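Abbfa_003403 (Acinetobacter baumannii, PDB 4ZXH) is a four-domain nonribosomal peptide synthetase, whose condensation, adenylation, carrier and thioesterase domains probably load, couple and release building blocks of a peptide product. Local coordinates at residues E979-T984 with K1019-T1024; T984-I989 with K993-H998; L1009-L1014 with A1029-Y1034. All coordinates share one frame; numbering follows the deposited sequence.

Interaction 1 (E979-T984 with K1019-T1024); sequences EIELCT and KKAFGT
Phe1022, in the last turn of helix 1008-1022, brings the far end of its ring, CE2 and CZ, to Leu982 and Glu981 of helix 977-990. The contact joins two long helices of the four-helix bundle that makes up the peptidyl carrier domain of a nonribosomal peptide synthetase, and it illustrates how one such interface grades from an apolar side to a polar rim. On the inner side, where Leu982 and Phe1022 are both buried, CD2 of Leu982 meets the edge of the ring, lying near its plane and 3.9 Å from CE2 of Phe1022, and the two side chains cross at about a right angle. The CB of Phe1022 does not aim straight at the other helix. The ring gets there through its first torsion, which sets CG beside the backbone N (chi1 -77°) and carries CE2 and CZ forward. Helix 1037-1046 packs on this side, with Val1037 and Leu1040 on Leu982 and Ile1044 on Phe1022.

The other side, formed by Glu981 and Ala1021, is partly exposed. Here Glu981 contributes mainly its aliphatic stem: CG approaches CZ of Phe1022 obliquely at 3.7 Å, and CB follows at 4.0 Å from the same atom. With CG opposite the backbone N (chi1 179°) the stem runs to the CZ end of the ring, and a bend at chi2 (101°) then turns the carboxylate toward Ala1021, the residue before Phe1022. Its plane is steeply inclined to that of the ring, and one of its oxygens rests against a methyl group. This touch is van der Waals in kind, OE2 of Glu981 lying 3.8 Å from CB of Ala1021.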
loop_
_atom_site.group_PDB
_atom_site.type_symbol
_atom_site.label_atom_id
_atom_site.label_comp_id
_atom_site.label_asym_id
_atom_site.label_seq_id
_atom_site.Cartn_x
_atom_site.Cartn_y
_atom_site.Cartn_z
ATOM N N GLU A 979 -11.623 -20.121 15.242
ATOM C CA GLU A 979 -11.200 -18.906 15.915
ATOM C C GLU A 979 -10.785 -19.206 17.370
ATOM O O GLU A 979 -9.890 -18.546 17.897
ATOM C CB GLU A 979 -12.299 -17.842 15.847
ATOM C CG GLU A 979 -12.654 -17.437 14.418
ATOM C CD GLU A 979 -13.777 -16.428 14.350
ATOM O OE1 GLU A 979 -14.430 -16.173 15.388
ATOM O OE2 GLU A 979 -14.013 -15.889 13.251
ATOM N N ILE A 980 -11.395 -20.211 18.006
ATOM C CA ILE A 980 -10.957 -20.616 19.347
ATOM C C ILE A 980 -9.495 -21.090 19.343
ATOM O O ILE A 980 -8.703 -20.660 20.184
ATOM C CB ILE A 980 -11.867 -21.712 19.938
ATOM C CG1 ILE A 980 -13.244 -21.110 20.231
ATOM C CG2 ILE A 980 -11.271 -22.273 21.207
ATOM C CD1 ILE A 980 -14.267 -22.104 20.765
ATOM N N GLU A 981 -9.125 -21.927 18.373
ATOM C CA GLU A 981 -7.755 -22.419 18.273
ATOM C C GLU A 981 -6.738 -21.306 17.954
ATOM O O GLU A 981 -5.630 -21.300 18.485
ATOM C CB GLU A 981 -7.658 -23.518 17.217
ATOM C CG GLU A 981 -6.251 -24.061 17.038
ATOM C CD GLU A 981 -6.014 -25.398 17.731
ATOM O OE1 GLU A 981 -6.934 -26.252 17.722
ATOM O OE2 GLU A 981 -4.904 -25.587 18.288
ATOM N N LEU A 982 -7.100 -20.363 17.094
ATOM C CA LEU A 982 -6.185 -19.265 16.787
ATOM C C LEU A 982 -6.032 -18.315 17.976
ATOM O O LEU A 982 -4.935 -17.838 18.246
ATOM C CB LEU A 982 -6.654 -18.488 15.556
ATOM C CG LEU A 982 -6.673 -19.297 14.254
ATOM C CD1 LEU A 982 -7.380 -18.529 13.114
ATOM C CD2 LEU A 982 -5.245 -19.704 13.875
ATOM N N CYS A 983 -7.117 -18.042 18.694
ATOM C CA CYS A 983 -7.020 -17.140 19.833
ATOM C C CYS A 983 -6.116 -17.726 20.887
ATOM O O CYS A 983 -5.164 -17.076 21.314
ATOM C CB CYS A 983 -8.387 -16.837 20.441
ATOM S SG CYS A 983 -9.294 -15.576 19.570
ATOM N N THR A 984 -6.404 -18.954 21.302
ATOM C CA THR A 984 -5.519 -19.645 22.232
ATOM C C THR A 984 -4.061 -19.655 21.748
ATOM O O THR A 984 -3.139 -19.485 22.534
ATOM C CB THR A 984 -5.990 -21.062 22.457
ATOM O OG1 THR A 984 -7.246 -21.003 23.123
ATOM C CG2 THR A 984 -5.047 -21.776 23.351
ATOM N N LYS A 1019 0.548 -25.164 11.332
ATOM C CA LYS A 1019 0.670 -26.281 10.399
ATOM C C LYS A 1019 0.355 -27.594 11.103
ATOM O O LYS A 1019 -0.438 -28.385 10.596
ATOM C CB LYS A 1019 2.080 -26.372 9.791
ATOM C CG LYS A 1019 2.406 -25.414 8.656
ATOM C CD LYS A 1019 3.813 -25.722 8.111
ATOM C CE LYS A 1019 4.318 -24.643 7.152
ATOM N NZ LYS A 1019 5.733 -24.841 6.718
ATOM N N LYS A 1020 0.989 -27.842 12.252
ATOM C CA LYS A 1020 0.704 -29.058 13.019
ATOM C C LYS A 1020 -0.763 -29.131 13.485
ATOM O O LYS A 1020 -1.405 -30.180 13.391
ATOM C CB LYS A 1020 1.624 -29.168 14.237
ATOM C CG LYS A 1020 2.905 -29.935 13.989
ATOM C CD LYS A 1020 3.651 -30.208 15.294
ATOM N N ALA A 1021 -1.290 -28.013 13.974
ATOM C CA ALA A 1021 -2.601 -27.995 14.606
ATOM C C ALA A 1021 -3.736 -28.249 13.617
ATOM O O ALA A 1021 -4.808 -28.726 13.999
ATOM C CB ALA A 1021 -2.825 -26.644 15.337
ATOM N N PHE A 1022 -3.505 -27.925 12.349
ATOM C CA PHE A 1022 -4.583 -27.932 11.362
ATOM C C PHE A 1022 -4.363 -28.961 10.256
ATOM O O PHE A 1022 -5.313 -29.341 9.563
ATOM C CB PHE A 1022 -4.764 -26.524 10.756
ATOM C CG PHE A 1022 -5.491 -25.563 11.667
ATOM C CD1 PHE A 1022 -6.747 -25.873 12.167
ATOM C CD2 PHE A 1022 -4.932 -24.355 12.017
ATOM C CE1 PHE A 1022 -7.413 -25.005 13.008
ATOM C CE2 PHE A 1022 -5.597 -23.486 12.857
ATOM C CZ PHE A 1022 -6.835 -23.814 13.355
ATOM N N GLY A 1023 -3.120 -29.415 10.094
ATOM C CA GLY A 1023 -2.803 -30.441 9.111
ATOM C C GLY A 1023 -2.511 -29.936 7.703
ATOM O O GLY A 1023 -2.361 -30.736 6.770
ATOM N N THR A 1024 -2.426 -28.614 7.550
ATOM C CA THR A 1024 -2.134 -27.996 6.254
ATOM C C THR A 1024 -0.900 -27.107 6.263
ATOM O O THR A 1024 -0.367 -26.764 7.319
ATOM C CB THR A 1024 -3.308 -27.141 5.752
ATOM O OG1 THR A 1024 -3.700 -26.211 6.774
ATOM C CG2 THR A 1024 -4.481 -28.030 5.373
#

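Interaction 2 (T984-I989 with K993-H998); sequences TTFEQI and KRVGIH
Glu987 and Val995 bury the most surface here, and they meet twice, once through polar atoms and once through carbon. The backbone N of Val995 donates to OE2 of Glu987 over 3.3 Å with an N-H...O angle of 156°, a rather long bond received on the anti lone pair of the carboxylate. Beneath it the two side chains slide past each other in opposite directions, CG of Glu987 lying 3.7 Å from CG2 of Val995. The glutamate extends beyond CG (chi2 173°), which carries its carboxylate past the valine to the backbone of segment 993-998. In the carrier-domain fold that segment is the start of the long loop joining the first helix, 977-990, to helix 1008-1022, so a residue on the first helix holds the loop that follows it. OE2 of Glu987 also forms a salt bridge with Arg1085, in the thioesterase part of the protein, and NZ of Lys993 donates to the carbonyl of the same arginine. On the inner side CG1 of Val995 rests 4.1 Å from CB of Phe986. The ring of Phe986 goes on to an edge-to-face stack with Phe1001, farther along the loop.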
loop_
_atom_site.group_PDB
_atom_site.type_symbol
_atom_site.label_atom_id
_atom_site.label_comp_id
_atom_site.label_asym_id
_atom_site.label_seq_id
_atom_site.Cartn_x
_atom_site.Cartn_y
_atom_site.Cartn_z
ATOM N N THR A 984 -6.404 -18.954 21.302
ATOM C CA THR A 984 -5.519 -19.645 22.232
ATOM C C THR A 984 -4.061 -19.655 21.748
ATOM O O THR A 984 -3.139 -19.485 22.534
ATOM C CB THR A 984 -5.990 -21.062 22.457
ATOM O OG1 THR A 984 -7.246 -21.003 23.123
ATOM C CG2 THR A 984 -5.047 -21.776 23.351
ATOM N N THR A 985 -3.848 -19.804 20.448
ATOM C CA THR A 985 -2.479 -19.838 19.959
ATOM C C THR A 985 -1.843 -18.446 20.016
ATOM O O THR A 985 -0.719 -18.295 20.505
ATOM C CB THR A 985 -2.392 -20.404 18.550
ATOM O OG1 THR A 985 -2.861 -21.757 18.565
ATOM C CG2 THR A 985 -0.991 -20.465 18.146
ATOM N N PHE A 986 -2.561 -17.425 19.564
ATOM C CA PHE A 986 -2.080 -16.053 19.745
ATOM C C PHE A 986 -1.751 -15.742 21.199
ATOM O O PHE A 986 -0.681 -15.174 21.467
ATOM C CB PHE A 986 -3.093 -15.034 19.261
ATOM C CG PHE A 986 -3.035 -14.768 17.790
ATOM C CD1 PHE A 986 -2.791 -15.809 16.891
ATOM C CD2 PHE A 986 -3.272 -13.481 17.301
ATOM C CE1 PHE A 986 -2.766 -15.571 15.513
ATOM C CE2 PHE A 986 -3.248 -13.231 15.937
ATOM C CZ PHE A 986 -3.005 -14.276 15.034
ATOM N N GLU A 987 -2.648 -16.103 22.124
ATOM C CA GLU A 987 -2.496 -15.768 23.552
ATOM C C GLU A 987 -1.216 -16.367 24.097
ATOM O O GLU A 987 -0.391 -15.707 24.764
ATOM C CB GLU A 987 -3.670 -16.292 24.385
ATOM C CG GLU A 987 -4.925 -15.414 24.318
ATOM C CD GLU A 987 -6.139 -16.044 25.020
ATOM O OE1 GLU A 987 -6.030 -17.135 25.647
ATOM O OE2 GLU A 987 -7.222 -15.425 24.938
ATOM N N GLN A 988 -1.048 -17.642 23.751
ATOM C CA GLN A 988 -0.048 -18.493 24.376
ATOM C C GLN A 988 1.374 -18.067 23.882
ATOM O O GLN A 988 2.325 -17.913 24.661
ATOM C CB GLN A 988 -0.239 -19.949 24.045
ATOM C CG GLN A 988 -1.059 -20.620 24.931
ATOM C CD GLN A 988 -0.399 -21.799 25.566
ATOM O OE1 GLN A 988 0.611 -22.402 25.113
ATOM N NE2 GLN A 988 -1.081 -22.269 26.525
ATOM N N ILE A 989 1.470 -17.768 22.586
ATOM C CA ILE A 989 2.732 -17.420 21.896
ATOM C C ILE A 989 3.192 -15.940 22.135
ATOM O O ILE A 989 4.386 -15.628 22.176
ATOM C CB ILE A 989 2.563 -17.698 20.368
ATOM C CG1 ILE A 989 3.884 -17.725 19.632
ATOM C CG2 ILE A 989 1.738 -16.639 19.723
ATOM C CD1 ILE A 989 4.711 -18.874 20.033
ATOM N N LYS A 993 -3.011 -11.932 27.734
ATOM C CA LYS A 993 -3.999 -12.692 28.494
ATOM C C LYS A 993 -5.221 -12.997 27.662
ATOM O O LYS A 993 -5.628 -14.147 27.612
ATOM C CB LYS A 993 -4.421 -11.964 29.772
ATOM C CG LYS A 993 -3.302 -11.796 30.809
ATOM C CD LYS A 993 -2.761 -13.140 31.273
ATOM C CE LYS A 993 -3.769 -13.893 32.128
ATOM N NZ LYS A 993 -3.258 -15.235 32.487
ATOM N N ARG A 994 -5.790 -11.990 26.998
ATOM C CA ARG A 994 -7.074 -12.161 26.299
ATOM C C ARG A 994 -7.103 -11.506 24.920
ATOM O O ARG A 994 -6.982 -10.293 24.791
ATOM C CB ARG A 994 -8.201 -11.607 27.152
ATOM C CG ARG A 994 -9.591 -11.828 26.592
ATOM C CD ARG A 994 -10.602 -10.953 27.298
ATOM N NE ARG A 994 -10.884 -11.373 28.660
ATOM C CZ ARG A 994 -10.997 -10.535 29.690
ATOM N NH1 ARG A 994 -10.796 -9.249 29.495
ATOM N NH2 ARG A 994 -11.290 -10.978 30.912
ATOM N N VAL A 995 -7.258 -12.321 23.886
ATOM C CA VAL A 995 -7.100 -11.857 22.513
ATOM C C VAL A 995 -8.415 -11.912 21.766
ATOM O O VAL A 995 -9.084 -12.942 21.734
ATOM C CB VAL A 995 -6.049 -12.695 21.749
ATOM C CG1 VAL A 995 -6.162 -12.495 20.255
ATOM C CG2 VAL A 995 -4.636 -12.348 22.221
ATOM N N GLY A 996 -8.783 -10.787 21.170
ATOM C CA GLY A 996 -10.006 -10.710 20.407
ATOM C C GLY A 996 -9.707 -10.967 18.955
ATOM O O GLY A 996 -8.587 -10.768 18.512
ATOM N N ILE A 997 -10.717 -11.375 18.198
ATOM C CA ILE A 997 -10.501 -11.778 16.819
ATOM C C ILE A 997 -10.095 -10.626 15.885
ATOM O O ILE A 997 -9.762 -10.869 14.731
ATOM C CB ILE A 997 -11.749 -12.475 16.259
ATOM C CG1 ILE A 997 -12.905 -11.487 16.113
ATOM C CG2 ILE A 997 -12.143 -13.662 17.149
ATOM C CD1 ILE A 997 -14.134 -12.103 15.495
ATOM N N HIS A 998 -10.088 -9.391 16.378
ATOM C CA HIS A 998 -9.634 -8.250 15.570
ATOM C C HIS A 998 -8.294 -7.676 16.034
ATOM O O HIS A 998 -7.835 -6.671 15.514
ATOM C CB HIS A 998 -10.697 -7.153 15.561
ATOM C CG HIS A 998 -11.958 -7.577 14.882
ATOM N ND1 HIS A 998 -13.211 -7.345 15.408
ATOM C CD2 HIS A 998 -12.152 -8.268 13.735
ATOM C CE1 HIS A 998 -14.125 -7.857 14.604
ATOM N NE2 HIS A 998 -13.508 -8.420 13.579
#

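Interaction 3 (L1009-L1014 with A1029-Y1034); sequences LLAVKL and ALLAQY
Leu1031 pushes the end of its side chain between Ala1011 and Leu1014, touching both with one methyl, CD2. In the carrier-domain bundle this is the seam between the second helix, 1008-1022, and the short third helix, 1028-1033, and it is a compact example of how a six-residue helix can pack on a long one: in these segments a single large residue makes the whole contact from the short helix. Leu1031 has much the largest share of the buried surface, and the two residues it meets stand one turn apart on the facing helix.

CD2 of Leu1031 lies 3.7 Å from CB of Ala1011 and 3.6 Å from CD2 of Leu1014. The small alanine lets the leucine come close to the backbone of the long helix, where the nearest pair of CA atoms, those of Ala1011 and Leu1031, is 7.3 Å apart. The two leucines cross at about a right angle, meeting through their CD methyls. Both hold CG opposite the backbone N (chi1 172° in Leu1014, 174° in Leu1031), which sends each branched end toward the facing helix. The contact is wholly apolar and buried. Phe1001 and Phe1002 of the preceding loop border Ala1011, and Phe1001 also touches Leu1014.

The side chain of Ala1011 is about 7 Å from the bound 4'-phosphopantetheine, while the adjacent Val1012, which points away from helix 1028-1033, touches Trp27 and Tyr28 in the condensation part of the protein. Back at the seam, the second methyl of Leu1031 adds a further contact to Leu1014, its CD1 standing 4.1 Å from CD2 of Leu1014.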
loop_
_atom_site.group_PDB
_atom_site.type_symbol
_atom_site.label_atom_id
_atom_site.label_comp_id
_atom_site.label_asym_id
_atom_site.label_seq_id
_atom_site.Cartn_x
_atom_site.Cartn_y
_atom_site.Cartn_z
ATOM N N LEU A 1009 10.510 -13.464 14.087
ATOM C CA LEU A 1009 10.803 -14.823 14.571
ATOM C C LEU A 1009 9.544 -15.499 15.148
ATOM O O LEU A 1009 9.261 -16.657 14.822
ATOM C CB LEU A 1009 11.914 -14.814 15.620
ATOM C CG LEU A 1009 12.313 -16.173 16.207
ATOM C CD1 LEU A 1009 12.457 -17.209 15.095
ATOM C CD2 LEU A 1009 13.595 -16.100 17.033
ATOM N N LEU A 1010 8.782 -14.786 15.978
ATOM C CA LEU A 1010 7.531 -15.342 16.523
ATOM C C LEU A 1010 6.579 -15.834 15.439
ATOM O O LEU A 1010 5.979 -16.892 15.579
ATOM C CB LEU A 1010 6.781 -14.319 17.378
ATOM C CG LEU A 1010 7.229 -14.132 18.822
ATOM C CD1 LEU A 1010 6.103 -13.504 19.613
ATOM C CD2 LEU A 1010 7.622 -15.442 19.417
ATOM N N ALA A 1011 6.441 -15.057 14.367
ATOM C CA ALA A 1011 5.602 -15.444 13.240
ATOM C C ALA A 1011 6.029 -16.783 12.639
ATOM O O ALA A 1011 5.181 -17.567 12.219
ATOM C CB ALA A 1011 5.624 -14.380 12.182
ATOM N N VAL A 1012 7.334 -17.049 12.595
ATOM C CA VAL A 1012 7.805 -18.336 12.098
ATOM C C VAL A 1012 7.382 -19.449 13.049
ATOM O O VAL A 1012 6.929 -20.499 12.615
ATOM C CB VAL A 1012 9.327 -18.368 11.914
ATOM C CG1 VAL A 1012 9.791 -19.791 11.788
ATOM C CG2 VAL A 1012 9.745 -17.552 10.685
ATOM N N LYS A 1013 7.500 -19.198 14.350
ATOM C CA LYS A 1013 7.097 -20.179 15.344
ATOM C C LYS A 1013 5.604 -20.424 15.264
ATOM O O LYS A 1013 5.155 -21.566 15.268
ATOM C CB LYS A 1013 7.486 -19.724 16.754
ATOM C CG LYS A 1013 9.006 -19.652 16.986
ATOM C CD LYS A 1013 9.326 -19.281 18.437
ATOM C CE LYS A 1013 10.770 -18.794 18.626
ATOM N NZ LYS A 1013 11.791 -19.858 18.481
ATOM N N LEU A 1014 4.835 -19.343 15.188
ATOM C CA LEU A 1014 3.387 -19.437 15.102
ATOM C C LEU A 1014 2.930 -20.313 13.934
ATOM O O LEU A 1014 2.153 -21.251 14.103
ATOM C CB LEU A 1014 2.785 -18.045 14.976
ATOM C CG LEU A 1014 1.279 -18.009 14.685
ATOM C CD1 LEU A 1014 0.561 -18.792 15.722
ATOM C CD2 LEU A 1014 0.751 -16.605 14.714
ATOM N N ALA A 1029 3.926 -15.674 4.846
ATOM C CA ALA A 1029 3.335 -14.707 3.935
ATOM C C ALA A 1029 1.840 -14.574 4.198
ATOM O O ALA A 1029 1.307 -13.459 4.214
ATOM C CB ALA A 1029 3.596 -15.087 2.491
ATOM N N LEU A 1030 1.169 -15.708 4.405
ATOM C CA LEU A 1030 -0.257 -15.710 4.741
ATOM C C LEU A 1030 -0.512 -15.024 6.074
ATOM O O LEU A 1030 -1.493 -14.296 6.222
ATOM C CB LEU A 1030 -0.815 -17.132 4.775
ATOM C CG LEU A 1030 -1.105 -17.654 3.369
ATOM C CD1 LEU A 1030 -1.441 -19.152 3.329
ATOM C CD2 LEU A 1030 -2.230 -16.828 2.783
ATOM N N LEU A 1031 0.377 -15.232 7.040
ATOM C CA LEU A 1031 0.199 -14.583 8.338
ATOM C C LEU A 1031 0.448 -13.078 8.263
ATOM O O LEU A 1031 -0.179 -12.289 8.966
ATOM C CB LEU A 1031 1.118 -15.203 9.387
ATOM C CG LEU A 1031 1.098 -14.500 10.740
ATOM C CD1 LEU A 1031 -0.279 -14.556 11.328
ATOM C CD2 LEU A 1031 2.093 -15.154 11.669
ATOM N N ALA A 1032 1.375 -12.673 7.411
ATOM C CA ALA A 1032 1.707 -11.254 7.303
ATOM C C ALA A 1032 0.582 -10.462 6.729
ATOM O O ALA A 1032 0.407 -9.272 6.987
ATOM C CB ALA A 1032 2.928 -11.081 6.468
ATOM N N GLN A 1033 -0.256 -11.163 6.017
ATOM C CA GLN A 1033 -1.228 -10.465 5.261
ATOM C C GLN A 1033 -2.639 -10.706 5.798
ATOM O O GLN A 1033 -3.520 -9.837 5.731
ATOM C CB GLN A 1033 -0.977 -10.886 3.835
ATOM C CG GLN A 1033 -1.983 -10.599 2.711
ATOM C CD GLN A 1033 -2.509 -9.127 2.721
ATOM O OE1 GLN A 1033 -3.432 -8.919 3.434
ATOM N NE2 GLN A 1033 -1.745 -8.084 2.163
ATOM N N TYR A 1034 -2.795 -11.850 6.451
ATOM C CA TYR A 1034 -3.942 -12.121 7.293
ATOM C C TYR A 1034 -3.533 -12.215 8.776
ATOM O O TYR A 1034 -3.483 -13.299 9.339
ATOM C CB TYR A 1034 -4.644 -13.409 6.831
ATOM C CG TYR A 1034 -5.009 -13.344 5.372
ATOM C CD1 TYR A 1034 -6.156 -12.681 4.941
ATOM C CD2 TYR A 1034 -4.180 -13.903 4.417
ATOM C CE1 TYR A 1034 -6.476 -12.605 3.592
ATOM C CE2 TYR A 1034 -4.488 -13.826 3.069
ATOM C CZ TYR A 1034 -5.644 -13.171 2.665
ATOM O OH TYR A 1034 -5.981 -13.063 1.335
#

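In the fold
All three contacts belong to the one carrier domain, their centres 12 to 14 Å apart. Interaction 2 is nested inside the loop closed by interaction 1, and the two share Thr984 on helix 977-990. Interaction 3 opens only after interaction 2 has closed, and its segments alternate with those of interaction 1, both drawing on helix 1008-1022. Interactions 1 and 2 touch where Cys983 packs on Val995, and interactions 2 and 3 where Thr985 and Phe986 pack on Leu1014, whereas interactions 1 and 3 stay about 5 Å apart at their nearest atoms. The bundle thus spans from the thioesterase side, met by helix 977-990 in interactions 1 and 2, to the pantetheine and condensation side, near interaction 3.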